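Local coordinates for Non-structural polyprotein (Sindbis virus, PDB 4GUA) that probably cleaves the alphavirus non-structural polyprotein through its nsP2 cysteine protease, here still joined to the nsP3 macro and zinc-binding domains, at residues 214-219 against 253-258; 196-201 against 208-213. All coordinates share one frame; numbering follows the deposited sequence.

Interaction 1: residues 214-219 against 253-258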
loop_
_atom_site.group_PDB
_atom_site.type_symbol
_atom_site.label_atom_id
_atom_site.label_comp_id
_atom_site.label_asym_id
_atom_site.label_seq_id
_atom_site.Cartn_x
_atom_site.Cartn_y
_atom_site.Cartn_z
ATOM N N PHE A 214 8.145 -4.315 -24.291
ATOM C CA PHE A 214 9.192 -3.321 -24.052
ATOM C C PHE A 214 8.656 -1.924 -23.710
ATOM O O PHE A 214 9.421 -0.965 -23.658
ATOM C CB PHE A 214 10.129 -3.248 -25.248
ATOM C CG PHE A 214 10.785 -4.556 -25.572
ATOM C CD1 PHE A 214 10.146 -5.479 -26.390
ATOM C CD2 PHE A 214 12.029 -4.875 -25.047
ATOM C CE1 PHE A 214 10.741 -6.685 -26.688
ATOM C CE2 PHE A 214 12.620 -6.078 -25.331
ATOM C CZ PHE A 214 11.978 -6.988 -26.154
ATOM N N GLY A 215 7.346 -1.796 -23.531
ATOM C CA GLY A 215 6.743 -0.499 -23.270
ATOM C C GLY A 215 6.532 0.277 -24.560
ATOM O O GLY A 215 6.448 -0.312 -25.641
ATOM N N PHE A 216 6.416 1.598 -24.461
ATOM C CA PHE A 216 6.374 2.417 -25.665
ATOM C C PHE A 216 7.084 3.756 -25.485
ATOM O O PHE A 216 6.968 4.401 -24.441
ATOM C CB PHE A 216 4.926 2.621 -26.112
ATOM C CG PHE A 216 4.025 3.110 -25.025
ATOM C CD1 PHE A 216 3.409 2.218 -24.172
ATOM C CD2 PHE A 216 3.779 4.460 -24.866
ATOM C CE1 PHE A 216 2.583 2.659 -23.168
ATOM C CE2 PHE A 216 2.948 4.911 -23.864
ATOM C CZ PHE A 216 2.347 4.007 -23.014
ATOM N N PRO A 217 7.781 4.205 -26.533
ATOM C CA PRO A 217 8.547 5.451 -26.462
ATOM C C PRO A 217 7.621 6.649 -26.291
ATOM O O PRO A 217 6.432 6.540 -26.554
ATOM C CB PRO A 217 9.256 5.504 -27.815
ATOM C CG PRO A 217 8.390 4.722 -28.727
ATOM C CD PRO A 217 7.810 3.618 -27.883
ATOM N N PRO A 218 8.159 7.779 -25.828
ATOM C CA PRO A 218 7.312 8.948 -25.582
ATOM C C PRO A 218 6.533 9.412 -26.806
ATOM O O PRO A 218 7.087 9.572 -27.889
ATOM C CB PRO A 218 8.320 10.013 -25.151
ATOM C CG PRO A 218 9.424 9.221 -24.495
ATOM C CD PRO A 218 9.524 7.954 -25.298
ATOM N N GLN A 219 5.230 9.567 -26.617
ATOM C CA GLN A 219 4.336 10.235 -27.555
ATOM C C GLN A 219 4.168 11.688 -27.119
ATOM O O GLN A 219 4.956 12.194 -26.320
ATOM C CB GLN A 219 2.988 9.521 -27.598
ATOM C CG GLN A 219 3.130 8.028 -27.750
ATOM C CD GLN A 219 3.912 7.651 -28.983
ATOM O OE1 GLN A 219 3.500 7.915 -30.110
ATOM N NE2 GLN A 219 5.092 7.088 -28.767
ATOM N N ARG A 253 5.032 3.085 -16.703
ATOM C CA ARG A 253 6.222 3.920 -16.824
ATOM C C ARG A 253 6.220 4.653 -18.163
ATOM O O ARG A 253 6.522 5.847 -18.237
ATOM C CB ARG A 253 7.487 3.062 -16.716
ATOM C CG ARG A 253 8.788 3.823 -16.958
ATOM C CD ARG A 253 9.024 4.907 -15.916
ATOM N NE ARG A 253 10.230 5.692 -16.187
ATOM C CZ ARG A 253 10.272 6.752 -16.993
ATOM N NH1 ARG A 253 9.175 7.169 -17.622
ATOM N NH2 ARG A 253 11.415 7.400 -17.174
ATOM N N SER A 254 5.876 3.934 -19.222
ATOM C CA SER A 254 5.799 4.537 -20.538
ATOM C C SER A 254 4.711 5.607 -20.548
ATOM O O SER A 254 4.870 6.655 -21.174
ATOM C CB SER A 254 5.511 3.476 -21.602
ATOM O OG SER A 254 6.617 2.615 -21.791
ATOM N N ALA A 255 3.605 5.333 -19.862
ATOM C CA ALA A 255 2.475 6.255 -19.840
ATOM C C ALA A 255 2.860 7.560 -19.153
ATOM O O ALA A 255 2.396 8.632 -19.551
ATOM C CB ALA A 255 1.287 5.620 -19.146
ATOM N N LEU A 256 3.682 7.471 -18.109
ATOM C CA LEU A 256 4.151 8.670 -17.404
ATOM C C LEU A 256 4.885 9.665 -18.309
ATOM O O LEU A 256 4.842 10.874 -18.066
ATOM C CB LEU A 256 5.041 8.296 -16.221
ATOM C CG LEU A 256 4.343 7.571 -15.074
ATOM C CD1 LEU A 256 5.352 7.167 -14.031
ATOM C CD2 LEU A 256 3.263 8.452 -14.454
ATOM N N ASN A 257 5.583 9.175 -19.329
ATOM C CA ASN A 257 6.218 10.081 -20.284
ATOM C C ASN A 257 5.168 10.819 -21.096
ATOM O O ASN A 257 5.402 11.920 -21.567
ATOM C CB ASN A 257 7.157 9.326 -21.228
ATOM C CG ASN A 257 8.345 8.727 -20.514
ATOM O OD1 ASN A 257 8.875 9.308 -19.564
ATOM N ND2 ASN A 257 8.775 7.557 -20.965
ATOM N N CYS A 258 4.012 10.193 -21.259
ATOM C CA CYS A 258 2.942 10.739 -22.087
ATOM C C CYS A 258 1.873 11.522 -21.312
ATOM O O CYS A 258 0.832 11.855 -21.873
ATOM C CB CYS A 258 2.302 9.622 -22.900
ATOM S SG CYS A 258 3.519 8.691 -23.878
#

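Interaction 2: residues 196-201 against 208-213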
loop_
_atom_site.group_PDB
_atom_site.type_symbol
_atom_site.label_atom_id
_atom_site.label_comp_id
_atom_site.label_asym_id
_atom_site.label_seq_id
_atom_site.Cartn_x
_atom_site.Cartn_y
_atom_site.Cartn_z
ATOM N N GLU A 196 -6.076 8.850 -29.509
ATOM C CA GLU A 196 -4.866 8.321 -30.105
ATOM C C GLU A 196 -4.744 6.876 -29.645
ATOM O O GLU A 196 -4.755 6.598 -28.449
ATOM C CB GLU A 196 -3.644 9.136 -29.680
ATOM C CG GLU A 196 -2.347 8.653 -30.303
ATOM C CD GLU A 196 -2.288 8.885 -31.801
ATOM O OE1 GLU A 196 -3.245 9.461 -32.357
ATOM O OE2 GLU A 196 -1.291 8.468 -32.426
ATOM N N TRP A 197 -4.654 5.952 -30.593
ATOM C CA TRP A 197 -4.690 4.536 -30.260
ATOM C C TRP A 197 -3.362 3.823 -30.497
ATOM O O TRP A 197 -2.931 3.660 -31.636
ATOM C CB TRP A 197 -5.779 3.841 -31.070
ATOM C CG TRP A 197 -5.869 2.384 -30.804
ATOM C CD1 TRP A 197 -5.469 1.731 -29.672
ATOM C CD2 TRP A 197 -6.380 1.382 -31.688
ATOM N NE1 TRP A 197 -5.699 0.382 -29.799
ATOM C CE2 TRP A 197 -6.260 0.141 -31.026
ATOM C CE3 TRP A 197 -6.933 1.413 -32.972
ATOM C CZ2 TRP A 197 -6.673 -1.059 -31.607
ATOM C CZ3 TRP A 197 -7.344 0.221 -33.547
ATOM C CH2 TRP A 197 -7.212 -0.998 -32.865
ATOM N N ILE A 198 -2.737 3.371 -29.418
ATOM C CA ILE A 198 -1.558 2.522 -29.516
ATOM C C ILE A 198 -1.945 1.060 -29.300
ATOM O O ILE A 198 -2.631 0.728 -28.330
ATOM C CB ILE A 198 -0.512 2.899 -28.453
ATOM C CG1 ILE A 198 0.021 4.306 -28.698
ATOM C CG2 ILE A 198 0.635 1.910 -28.464
ATOM C CD1 ILE A 198 0.913 4.790 -27.603
ATOM N N ALA A 199 -1.468 0.186 -30.182
ATOM C CA ALA A 199 -1.754 -1.240 -30.079
ATOM C C ALA A 199 -0.473 -2.070 -30.189
ATOM O O ALA A 199 0.554 -1.567 -30.629
ATOM C CB ALA A 199 -2.733 -1.646 -31.162
ATOM N N PRO A 200 -0.523 -3.344 -29.762
ATOM C CA PRO A 200 0.620 -4.227 -30.013
ATOM C C PRO A 200 0.826 -4.440 -31.511
ATOM O O PRO A 200 0.026 -3.949 -32.299
ATOM C CB PRO A 200 0.232 -5.533 -29.297
ATOM C CG PRO A 200 -1.216 -5.422 -29.014
ATOM C CD PRO A 200 -1.508 -3.968 -28.866
ATOM N N ILE A 201 1.867 -5.170 -31.895
ATOM C CA ILE A 201 2.365 -5.118 -33.270
ATOM C C ILE A 201 1.376 -5.555 -34.347
ATOM O O ILE A 201 1.159 -4.825 -35.317
ATOM C CB ILE A 201 3.675 -5.927 -33.433
ATOM C CG1 ILE A 201 4.833 -5.217 -32.730
ATOM C CG2 ILE A 201 4.040 -6.090 -34.894
ATOM C CD1 ILE A 201 5.072 -3.792 -33.194
ATOM N N LYS A 208 -0.695 3.853 -33.751
ATOM C CA LYS A 208 0.685 3.454 -33.494
ATOM C C LYS A 208 0.741 1.985 -33.108
ATOM O O LYS A 208 -0.198 1.465 -32.516
ATOM C CB LYS A 208 1.271 4.271 -32.345
ATOM C CG LYS A 208 1.334 5.761 -32.577
ATOM C CD LYS A 208 2.426 6.122 -33.557
ATOM C CE LYS A 208 2.584 7.628 -33.650
ATOM N NZ LYS A 208 1.321 8.292 -34.105
ATOM N N ASN A 209 1.839 1.321 -33.453
ATOM C CA ASN A 209 2.097 -0.055 -33.029
ATOM C C ASN A 209 3.495 -0.162 -32.436
ATOM O O ASN A 209 4.456 0.332 -33.027
ATOM C CB ASN A 209 1.962 -1.028 -34.201
ATOM C CG ASN A 209 0.556 -1.061 -34.778
ATOM O OD1 ASN A 209 0.197 -0.211 -35.593
ATOM N ND2 ASN A 209 -0.248 -2.037 -34.352
ATOM N N TYR A 210 3.605 -0.784 -31.262
ATOM C CA TYR A 210 4.894 -1.004 -30.607
ATOM C C TYR A 210 4.953 -2.407 -30.054
ATOM O O TYR A 210 3.942 -3.105 -30.024
ATOM C CB TYR A 210 5.120 0.019 -29.490
ATOM C CG TYR A 210 5.242 1.421 -30.032
ATOM C CD1 TYR A 210 6.358 1.797 -30.760
ATOM C CD2 TYR A 210 4.233 2.356 -29.850
ATOM C CE1 TYR A 210 6.476 3.056 -31.276
ATOM C CE2 TYR A 210 4.345 3.630 -30.369
ATOM C CZ TYR A 210 5.473 3.973 -31.080
ATOM O OH TYR A 210 5.617 5.235 -31.617
ATOM N N ASN A 211 6.136 -2.840 -29.630
ATOM C CA ASN A 211 6.205 -4.114 -28.950
ATOM C C ASN A 211 6.042 -3.792 -27.488
ATOM O O ASN A 211 6.965 -3.318 -26.828
ATOM C CB ASN A 211 7.541 -4.794 -29.200
ATOM C CG ASN A 211 7.954 -4.727 -30.639
ATOM O OD1 ASN A 211 8.471 -3.708 -31.095
ATOM N ND2 ASN A 211 7.728 -5.811 -31.373
ATOM N N LEU A 212 4.869 -4.113 -26.969
ATOM C CA LEU A 212 4.461 -3.546 -25.705
ATOM C C LEU A 212 5.121 -4.265 -24.529
ATOM O O LEU A 212 5.084 -3.769 -23.405
ATOM C CB LEU A 212 2.935 -3.542 -25.601
ATOM C CG LEU A 212 2.224 -2.654 -26.631
ATOM C CD1 LEU A 212 0.718 -2.736 -26.460
ATOM C CD2 LEU A 212 2.678 -1.207 -26.530
ATOM N N ALA A 213 5.735 -5.421 -24.782
ATOM C CA ALA A 213 6.557 -6.076 -23.760
ATOM C C ALA A 213 7.740 -5.181 -23.362
ATOM O O ALA A 213 8.301 -5.311 -22.270
ATOM C CB ALA A 213 7.059 -7.420 -24.267
#

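Interaction 1: residues 214-219 against 253-258
Phe-216 lies flat against the last turns of helix 237-257, where its ring is covered by Ser-254. The helix packs on one side of the mixed sheet in the methyltransferase-like part of nsP2, and residues 214-219 belong to the loop between strands 208-209 and 224-227. Ser-254 CB sits over the ring centre, a CH-pi contact 3.4 Å from the centroid of Phe-216 and 9° off the ring normal. Cys-258 SG meets the same ring at its edge, 3.8 Å from Phe-216 CE2, a sulfur-aromatic contact. With chi1 at 51°, Phe-216 CG stands between its own backbone N and carbonyl carbon, which turns the ring under the helix.

Two straight hydrogen bonds hold the loop backbone: Phe-216 N gives to Ser-254 OG at 2.9 Å, and Gln-219 N to Cys-258 SG at 3.3 Å. Ser-254 OG is also weakly hydrogen-bonded to Thr-250 O, one turn earlier. Pro-218 runs alongside Asn-257, its CG 4.0 Å from Asn-257 ND2. Farther out, Val-183 and Ile-198 of neighbouring strands touch Phe-216, which thus lies between helix and sheet; Leu-181 touches Cys-258. Asn-257 is in turn held through OD1 by Arg-253 NH1. Within the loop, the Gln-219 side chain bends back at chi2 (-57°), and its NE2 donates to Pro-217 O from above the carbonyl plane.

Interaction 2: residues 196-201 against 208-213
Strands 194-199 and 208-209 pair in parallel, with Lys-208 N bonded to Trp-197 O (3.1 Å), Ala-199 N to Lys-208 O (2.9 Å) and Tyr-210 N to Ala-199 O (3.2 Å). The short second strand thereby forms, within this chain, one edge of the methyltransferase-like sheet. Ile-198 and Lys-208 share a face, with Ile-198 CG1 3.9 Å from Lys-208 CB. Bends at chi2 (-73°) and chi4 of Lys-208 carry its NZ to Glu-196 OE2 in a salt bridge of 3.1 Å, met nearly along the C-O axis of the carboxylate.

Ile-198 CG2 reaches the edge of the Tyr-210 ring, in its plane, 3.9 Å from CD2. Beyond the paired residues, Leu-212 CD1 presses on Pro-200 CD at 3.5 Å, while the end of Ile-201 lies against the backbone of Tyr-210 and the amide of Asn-211. On the face shared with Ala-199, Asn-209 ND2 donates to Pro-200 O at 2.8 Å and also bonds Ile-203 O in the connecting loop. Asp-207, which accepts a hydrogen bond from Trp-197 N, brings a like charge near the other oxygen of Glu-196; Lys-208 would probably ease that repulsion.

In the fold
Interaction 2 closes along the chain before interaction 1 opens, and their centres lie about 11 Å apart. Interaction 1 is the buried one, joining a loop to the helix that covers the sheet; interaction 2 is partly buried and adds an edge strand to that sheet. Their chemistry follows: main-chain N-H groups bonded to side-chain O and S round an aromatic ring in the first, main chain to main chain with a salt bridge beside it in the second. Ile-198 of interaction 2 also packs on Gln-219 of interaction 1. Tyr-210 bridges them too, its ring packing on Phe-216 and Pro-217 and its hydroxyl weakly hydrogen-bonded to Gln-219.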